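Local coordinates for protein 401aa long hypothetical glucose-1-phosphate thymidylyltransferase (Sulfolobus tokodaii, PDB 2GGQ) that is a bifunctional enzyme of UDP-N-acetylglucosamine and UDP-N-acetylgalactosamine synthesis, probably joining acetyl transfer to nucleotidyl transfer onto sugar 1-phosphates, at residues A118-K123 with I156-Y161. Residues are numbered along the deposited sequence; the frame is centred on the assembly and turned at random.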
loop_
_atom_site.group_PDB
_atom_site.type_symbol
_atom_site.label_atom_id
_atom_site.label_comp_id
_atom_site.label_asym_id
_atom_site.label_seq_id
_atom_site.Cartn_x
_atom_site.Cartn_y
_atom_site.Cartn_z
ATOM N N ALA A 118 6.052 -24.715 -1.728
ATOM C CA ALA A 118 6.123 -24.081 -0.433
ATOM C C ALA A 118 5.275 -22.815 -0.394
ATOM O O ALA A 118 5.193 -22.082 -1.385
ATOM C CB ALA A 118 7.551 -23.745 -0.101
ATOM N N ILE A 119 4.663 -22.553 0.764
ATOM C CA ILE A 119 3.968 -21.283 0.979
ATOM C C ILE A 119 4.427 -20.668 2.290
ATOM O O ILE A 119 4.865 -21.366 3.194
ATOM C CB ILE A 119 2.468 -21.446 0.975
ATOM C CG1 ILE A 119 2.004 -22.266 2.189
ATOM C CG2 ILE A 119 1.991 -22.090 -0.332
ATOM C CD1 ILE A 119 0.503 -22.181 2.398
ATOM N N ILE A 120 4.333 -19.350 2.367
ATOM C CA ILE A 120 4.608 -18.608 3.593
ATOM C C ILE A 120 3.280 -18.265 4.271
ATOM O O ILE A 120 2.348 -17.802 3.624
ATOM C CB ILE A 120 5.426 -17.323 3.280
ATOM C CG1 ILE A 120 6.776 -17.722 2.666
ATOM C CG2 ILE A 120 5.559 -16.427 4.534
ATOM C CD1 ILE A 120 7.762 -16.624 2.564
ATOM N N GLY A 121 3.202 -18.539 5.570
ATOM C CA GLY A 121 2.054 -18.133 6.378
ATOM C C GLY A 121 2.532 -17.116 7.398
ATOM O O GLY A 121 3.687 -17.115 7.797
ATOM N N VAL A 122 1.639 -16.237 7.817
ATOM C CA VAL A 122 2.015 -15.225 8.789
ATOM C C VAL A 122 0.843 -15.078 9.772
ATOM O O VAL A 122 -0.321 -15.176 9.383
ATOM C CB VAL A 122 2.364 -13.887 8.067
ATOM C CG1 VAL A 122 1.128 -13.320 7.363
ATOM C CG2 VAL A 122 3.021 -12.859 9.028
ATOM N N LYS A 123 1.146 -14.878 11.048
ATOM C CA LYS A 123 0.062 -14.733 12.037
ATOM C C LYS A 123 -0.490 -13.310 12.061
ATOM O O LYS A 123 0.277 -12.342 12.192
ATOM C CB LYS A 123 0.525 -15.187 13.417
ATOM C CG LYS A 123 0.905 -16.651 13.461
ATOM C CD LYS A 123 1.406 -17.009 14.838
ATOM C CE LYS A 123 1.860 -18.438 14.895
ATOM N NZ LYS A 123 2.754 -18.583 16.076
ATOM N N ILE A 156 -2.152 -17.296 8.577
ATOM C CA ILE A 156 -2.850 -17.054 7.294
ATOM C C ILE A 156 -1.864 -17.055 6.118
ATOM O O ILE A 156 -0.671 -16.897 6.303
ATOM C CB ILE A 156 -3.687 -15.711 7.282
ATOM C CG1 ILE A 156 -2.788 -14.488 7.526
ATOM C CG2 ILE A 156 -4.869 -15.758 8.285
ATOM C CD1 ILE A 156 -2.474 -13.703 6.296
ATOM N N ASN A 157 -2.408 -17.192 4.925
ATOM C CA ASN A 157 -1.674 -17.170 3.679
ATOM C C ASN A 157 -1.050 -15.800 3.475
ATOM O O ASN A 157 -1.754 -14.802 3.248
ATOM C CB ASN A 157 -2.616 -17.520 2.531
ATOM C CG ASN A 157 -1.932 -17.536 1.203
ATOM O OD1 ASN A 157 -0.695 -17.568 1.110
ATOM N ND2 ASN A 157 -2.717 -17.522 0.154
ATOM N N ALA A 158 0.269 -15.752 3.574
ATOM C CA ALA A 158 0.995 -14.509 3.326
ATOM C C ALA A 158 1.145 -14.094 1.860
ATOM O O ALA A 158 1.684 -13.026 1.604
ATOM C CB ALA A 158 2.341 -14.523 4.027
ATOM N N GLY A 159 0.673 -14.908 0.914
ATOM C CA GLY A 159 0.684 -14.561 -0.511
ATOM C C GLY A 159 2.086 -14.549 -1.104
ATOM O O GLY A 159 2.362 -13.772 -2.013
ATOM N N ILE A 160 2.961 -15.410 -0.560
ATOM C CA ILE A 160 4.325 -15.649 -1.055
ATOM C C ILE A 160 4.491 -17.172 -1.203
ATOM O O ILE A 160 4.429 -17.903 -0.214
ATOM C CB ILE A 160 5.360 -15.141 -0.054
ATOM C CG1 ILE A 160 5.237 -13.601 0.112
ATOM C CG2 ILE A 160 6.764 -15.576 -0.480
ATOM C CD1 ILE A 160 5.849 -13.047 1.408
ATOM N N TYR A 161 4.618 -17.623 -2.445
ATOM C CA TYR A 161 4.614 -19.048 -2.789
ATOM C C TYR A 161 5.848 -19.381 -3.601
ATOM O O TYR A 161 6.354 -18.541 -4.353
ATOM C CB TYR A 161 3.428 -19.416 -3.674
ATOM C CG TYR A 161 2.029 -18.905 -3.312
ATOM C CD1 TYR A 161 1.441 -17.878 -4.030
ATOM C CD2 TYR A 161 1.278 -19.504 -2.301
ATOM C CE1 TYR A 161 0.127 -17.404 -3.729
ATOM C CE2 TYR A 161 -0.026 -19.061 -2.000
ATOM C CZ TYR A 161 -0.597 -18.023 -2.722
ATOM O OH TYR A 161 -1.880 -17.618 -2.431
#
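The end of the long arm of Ile120, CD1, presses on the methyl branch CG2 of Ile160 at 3.4 Å, closer than carbon atoms usually come, the two side chains crossing at a slant. The pairing around them is an example of a beta bulge carrying two antiparallel strands past a corner. Strand 118-123 runs on without a break; in 156-161 the chain turns a corner at Gly159, which has a positive phi, and the pairing slips by two residues between Ile119–Tyr161 and Gly121–Asn157. Backbone bonds continue across the slip: Ile120 gives its N-H to Ile160 O, nearly in line with that carbonyl, and its own O receives Ala158 N at 2.9 Å. Beyond, Val122 and Ile156 exchange a pair of bonds.

The small Ala158 CB is the bump: it sits 3.3 Å from Ile120 O, flanked by the methyls Ile120 CG2 and Val122 CG1, 3.8 and 3.7 Å away. Val122 CG1, set between its backbone N and carbonyl carbon (chi1 64°), also reaches CD1 of Ile156, and these two side chains lie alongside each other. On the face with Ile119, CG2 of that residue abuts the edge of the Tyr161 ring, 3.3 Å from CD2 and in the ring plane.

Asn157 spans the bend. Its OD1 takes Gly159 N in an Asx turn, while ND2 gives a nearly straight 2.7 Å bond to Tyr161 OH, which is also hydrogen-bonded to Tyr97. Asn157 and Tyr97 probably both bind N-acetylglucosamine 1-phosphate, so the bend probably helps to position Asn157, and Tyr161 links it to Tyr97. Within the mixed sheet of the GT-A-like nucleotidyltransferase domain, strand 117-123 runs between strands 155-163 and 197-201; helix 106-111 packs on Ile120 and Ile160, and helix 184-194 on Asn157 and Tyr161.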